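PDB 1RIF: ATP-dependent DNA helicase uvsW from Enterobacteria phage T4, which couples ATP hydrolysis to 3'-5' translocation and unwinding of duplex DNA, driving branch migration in recombination-dependent repair and the processing of stalled replication forks. Local coordinates for residues K159-M173 with N203-V215. The protein carries 1 engineered substitution. Residues are numbered along the deposited sequence; the frame is centred on the assembly and turned at random.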
# COMPACT_ATOMS: atom_id res chain seq x y z
N LYS A 159 13.05 -5.00 -1.84
CA LYS A 159 12.28 -5.81 -2.77
C LYS A 159 10.91 -5.18 -2.98
O LYS A 159 10.52 -4.26 -2.26
CB LYS A 159 12.11 -7.23 -2.25
CG LYS A 159 13.34 -8.09 -2.38
CD LYS A 159 13.03 -9.51 -1.97
CE LYS A 159 14.20 -10.43 -2.20
NZ LYS A 159 13.86 -11.81 -1.74
N ILE A 160 10.20 -5.69 -3.98
CA ILE A 160 8.86 -5.21 -4.31
C ILE A 160 7.86 -6.36 -4.16
O ILE A 160 8.06 -7.45 -4.72
CB ILE A 160 8.78 -4.66 -5.77
CG1 ILE A 160 9.87 -3.60 -6.01
CG2 ILE A 160 7.42 -4.05 -6.03
CD1 ILE A 160 10.95 -4.04 -6.99
N LEU A 161 6.79 -6.12 -3.39
CA LEU A 161 5.74 -7.12 -3.17
C LEU A 161 4.52 -6.66 -3.94
O LEU A 161 4.05 -5.53 -3.75
CB LEU A 161 5.36 -7.21 -1.68
CG LEU A 161 4.72 -8.48 -1.10
CD1 LEU A 161 3.72 -8.06 -0.05
CD2 LEU A 161 4.04 -9.33 -2.15
N ILE A 162 4.00 -7.53 -4.80
CA ILE A 162 2.82 -7.22 -5.58
C ILE A 162 1.78 -8.27 -5.22
O ILE A 162 2.02 -9.46 -5.38
CB ILE A 162 3.13 -7.27 -7.08
CG1 ILE A 162 4.33 -6.37 -7.37
CG2 ILE A 162 1.91 -6.79 -7.89
CD1 ILE A 162 4.79 -6.42 -8.80
N ILE A 163 0.63 -7.82 -4.72
CA ILE A 163 -0.46 -8.72 -4.32
C ILE A 163 -1.58 -8.69 -5.37
O ILE A 163 -2.09 -7.63 -5.70
CB ILE A 163 -1.03 -8.31 -2.92
CG1 ILE A 163 0.10 -8.26 -1.89
CG2 ILE A 163 -2.12 -9.30 -2.47
CD1 ILE A 163 -0.32 -7.82 -0.47
N VAL A 164 -1.95 -9.85 -5.89
CA VAL A 164 -3.01 -9.92 -6.89
C VAL A 164 -4.15 -10.77 -6.36
O VAL A 164 -3.96 -11.58 -5.46
CB VAL A 164 -2.49 -10.48 -8.27
CG1 VAL A 164 -1.42 -9.55 -8.84
CG2 VAL A 164 -1.97 -11.90 -8.10
N PRO A 165 -5.37 -10.60 -6.92
CA PRO A 165 -6.52 -11.38 -6.46
C PRO A 165 -6.50 -12.90 -6.62
O PRO A 165 -7.10 -13.60 -5.80
CB PRO A 165 -7.70 -10.72 -7.17
CG PRO A 165 -7.09 -10.09 -8.37
CD PRO A 165 -5.78 -9.56 -7.87
N THR A 166 -5.82 -13.43 -7.63
CA THR A 166 -5.80 -14.89 -7.83
C THR A 166 -4.46 -15.43 -8.30
O THR A 166 -3.61 -14.69 -8.77
CB THR A 166 -6.85 -15.35 -8.87
OG1 THR A 166 -6.46 -14.88 -10.17
CG2 THR A 166 -8.23 -14.79 -8.53
N THR A 167 -4.30 -16.75 -8.19
CA THR A 167 -3.07 -17.40 -8.63
C THR A 167 -2.86 -17.24 -10.12
O THR A 167 -1.73 -17.09 -10.58
CB THR A 167 -3.09 -18.91 -8.29
OG1 THR A 167 -2.90 -19.09 -6.89
CG2 THR A 167 -1.97 -19.62 -9.04
N ALA A 168 -3.94 -17.28 -10.89
CA ALA A 168 -3.83 -17.12 -12.34
C ALA A 168 -3.28 -15.73 -12.67
O ALA A 168 -2.54 -15.57 -13.63
CB ALA A 168 -5.20 -17.31 -13.00
N LEU A 169 -3.64 -14.74 -11.85
CA LEU A 169 -3.19 -13.37 -12.07
C LEU A 169 -1.75 -13.15 -11.63
O LEU A 169 -1.09 -12.19 -12.03
CB LEU A 169 -4.13 -12.39 -11.36
CG LEU A 169 -5.50 -12.35 -12.02
CD1 LEU A 169 -6.47 -11.59 -11.17
CD2 LEU A 169 -5.36 -11.71 -13.40
N THR A 170 -1.28 -14.05 -10.78
CA THR A 170 0.09 -14.02 -10.29
C THR A 170 0.98 -14.30 -11.50
O THR A 170 1.95 -13.58 -11.76
CB THR A 170 0.28 -15.11 -9.21
OG1 THR A 170 -0.19 -14.60 -7.95
CG2 THR A 170 1.72 -15.55 -9.10
N THR A 171 0.62 -15.33 -12.26
CA THR A 171 1.34 -15.71 -13.46
C THR A 171 1.22 -14.66 -14.55
O THR A 171 2.19 -14.36 -15.24
CB THR A 171 0.81 -17.04 -14.02
OG1 THR A 171 1.10 -18.10 -13.11
CG2 THR A 171 1.44 -17.34 -15.36
N GLN A 172 0.02 -14.10 -14.68
CA GLN A 172 -0.25 -13.08 -15.69
C GLN A 172 0.57 -11.81 -15.44
O GLN A 172 1.11 -11.22 -16.37
CB GLN A 172 -1.74 -12.74 -15.69
CG GLN A 172 -2.15 -11.76 -16.78
CD GLN A 172 -3.61 -11.35 -16.70
OE1 GLN A 172 -4.52 -12.19 -16.74
NE2 GLN A 172 -3.85 -10.05 -16.61
N MET A 173 0.66 -11.41 -14.18
CA MET A 173 1.41 -10.21 -13.82
C MET A 173 2.89 -10.37 -14.16
O MET A 173 3.51 -9.45 -14.69
CB MET A 173 1.26 -9.91 -12.32
CG MET A 173 1.91 -8.59 -11.86
SD MET A 173 1.03 -7.10 -12.40
CE MET A 173 -0.14 -6.91 -11.06
N ASN A 203 15.00 -16.75 -4.30
CA ASN A 203 14.81 -15.79 -3.22
C ASN A 203 15.67 -14.55 -3.36
O ASN A 203 15.70 -13.70 -2.47
CB ASN A 203 15.09 -16.49 -1.89
CG ASN A 203 14.13 -17.64 -1.63
OD1 ASN A 203 12.98 -17.43 -1.26
ND2 ASN A 203 14.60 -18.87 -1.85
N ASP A 204 16.38 -14.44 -4.48
CA ASP A 204 17.22 -13.28 -4.74
C ASP A 204 16.48 -12.33 -5.67
O ASP A 204 16.94 -11.22 -5.95
CB ASP A 204 18.54 -13.71 -5.38
CG ASP A 204 18.34 -14.44 -6.70
OD1 ASP A 204 17.48 -15.35 -6.76
OD2 ASP A 204 19.07 -14.12 -7.67
N ALA A 205 15.31 -12.76 -6.13
CA ALA A 205 14.49 -11.96 -7.04
C ALA A 205 13.92 -10.74 -6.33
O ALA A 205 13.32 -10.86 -5.26
CB ALA A 205 13.35 -12.80 -7.61
N PRO A 206 14.13 -9.54 -6.91
CA PRO A 206 13.63 -8.28 -6.33
C PRO A 206 12.10 -8.15 -6.32
O PRO A 206 11.54 -7.48 -5.46
CB PRO A 206 14.29 -7.22 -7.21
CG PRO A 206 14.42 -7.92 -8.54
CD PRO A 206 14.93 -9.28 -8.12
N VAL A 207 11.42 -8.80 -7.27
CA VAL A 207 9.96 -8.74 -7.32
C VAL A 207 9.32 -10.05 -6.85
O VAL A 207 9.67 -11.14 -7.33
CB VAL A 207 9.43 -8.45 -8.75
CG1 VAL A 207 7.92 -8.31 -8.71
CG2 VAL A 207 10.07 -7.18 -9.30
N VAL A 208 8.38 -9.93 -5.91
CA VAL A 208 7.65 -11.07 -5.37
C VAL A 208 6.15 -10.87 -5.64
O VAL A 208 5.58 -9.84 -5.29
CB VAL A 208 7.88 -11.23 -3.85
CG1 VAL A 208 7.12 -12.43 -3.34
CG2 VAL A 208 9.38 -11.40 -3.57
N VAL A 209 5.52 -11.85 -6.27
CA VAL A 209 4.10 -11.74 -6.59
C VAL A 209 3.25 -12.86 -6.00
O VAL A 209 3.57 -14.04 -6.16
CB VAL A 209 3.90 -11.72 -8.12
CG1 VAL A 209 2.41 -11.55 -8.45
CG2 VAL A 209 4.73 -10.60 -8.75
N GLY A 210 2.17 -12.48 -5.34
CA GLY A 210 1.29 -13.47 -4.75
C GLY A 210 -0.11 -12.95 -4.46
O GLY A 210 -0.46 -11.82 -4.79
N THR A 211 -0.91 -13.80 -3.84
CA THR A 211 -2.27 -13.45 -3.49
C THR A 211 -2.32 -13.21 -1.99
O THR A 211 -1.37 -13.54 -1.29
CB THR A 211 -3.23 -14.60 -3.83
OG1 THR A 211 -2.88 -15.75 -3.07
CG2 THR A 211 -3.15 -14.95 -5.31
N TRP A 212 -3.41 -12.63 -1.52
CA TRP A 212 -3.58 -12.36 -0.09
C TRP A 212 -3.52 -13.61 0.78
O TRP A 212 -2.92 -13.60 1.85
CB TRP A 212 -4.92 -11.66 0.17
CG TRP A 212 -4.85 -10.17 0.02
CD1 TRP A 212 -5.39 -9.41 -0.98
CD2 TRP A 212 -4.20 -9.26 0.92
NE1 TRP A 212 -5.11 -8.08 -0.76
CE2 TRP A 212 -4.38 -7.96 0.40
CE3 TRP A 212 -3.47 -9.42 2.11
CZ2 TRP A 212 -3.87 -6.82 1.03
CZ3 TRP A 212 -2.96 -8.29 2.75
CH2 TRP A 212 -3.17 -7.00 2.20
N GLN A 213 -4.15 -14.69 0.32
CA GLN A 213 -4.17 -15.91 1.11
C GLN A 213 -2.79 -16.51 1.35
O GLN A 213 -2.55 -17.12 2.38
CB GLN A 213 -5.12 -16.95 0.49
CG GLN A 213 -4.56 -17.75 -0.66
CD GLN A 213 -5.40 -18.98 -0.93
OE1 GLN A 213 -5.68 -19.75 -0.01
NE2 GLN A 213 -5.81 -19.18 -2.18
N THR A 214 -1.89 -16.34 0.40
CA THR A 214 -0.53 -16.85 0.55
C THR A 214 0.23 -15.90 1.45
O THR A 214 0.82 -16.30 2.45
CB THR A 214 0.20 -16.93 -0.79
OG1 THR A 214 -0.37 -17.98 -1.58
CG2 THR A 214 1.69 -17.19 -0.58
N VAL A 215 0.20 -14.63 1.08
CA VAL A 215 0.89 -13.56 1.79
C VAL A 215 0.59 -13.49 3.28
O VAL A 215 1.51 -13.31 4.09
CB VAL A 215 0.57 -12.20 1.11
CG1 VAL A 215 0.95 -11.05 2.00
CG2 VAL A 215 1.31 -12.12 -0.22
O HOH W 1 12.69 -12.96 -4.05
O HOH W 2 -5.55 -12.03 -3.17
O HOH W 3 -6.53 -16.39 -4.09
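Five backbone hydrogen bonds join Ile-160, Ile-162 and Val-164 to the chain from Pro-206 to Gly-210. Ile-160 donates its N-H to Pro-206 O and accepts from Val-208 N; Ile-162 N meets Val-208 O, Ile-162 O takes Gly-210 N at 3.0 Å, and Val-164 N reaches Gly-210 O at 2.7 Å. Leu-161 pairs its backbone with Met-228 and Met-230, and Ile-163 with Met-230, on the neighbouring strand 226-232. Strands 159-163 and 207-210 are thus parallel neighbours in the seven-stranded sheet of the helicase ATP-binding domain, a RecA-like P-loop NTPase fold. At the N-terminal end, Lys-159 runs extended beyond CG alongside Pro-206, bringing NZ 2.7 Å from Asn-203 O, above that carbonyl's plane; a water accepts from NZ and donates to Ala-205 O. At the other end, a second water bridges Val-164 O and Trp-212 N, 2.8 Å from each, supplying the first turn of helix 212-215 with an acceptor. With CG1 beside the backbone N (chi1 -55°), Ile-163 turns CG2 over the five-membered ring of Trp-212, a CH-pi contact 3.6 Å from the centroid. On the opposite sheet face, which meets helix 141-155, Ile-162 CD1 packs 3.7 Å from Val-207 CG1.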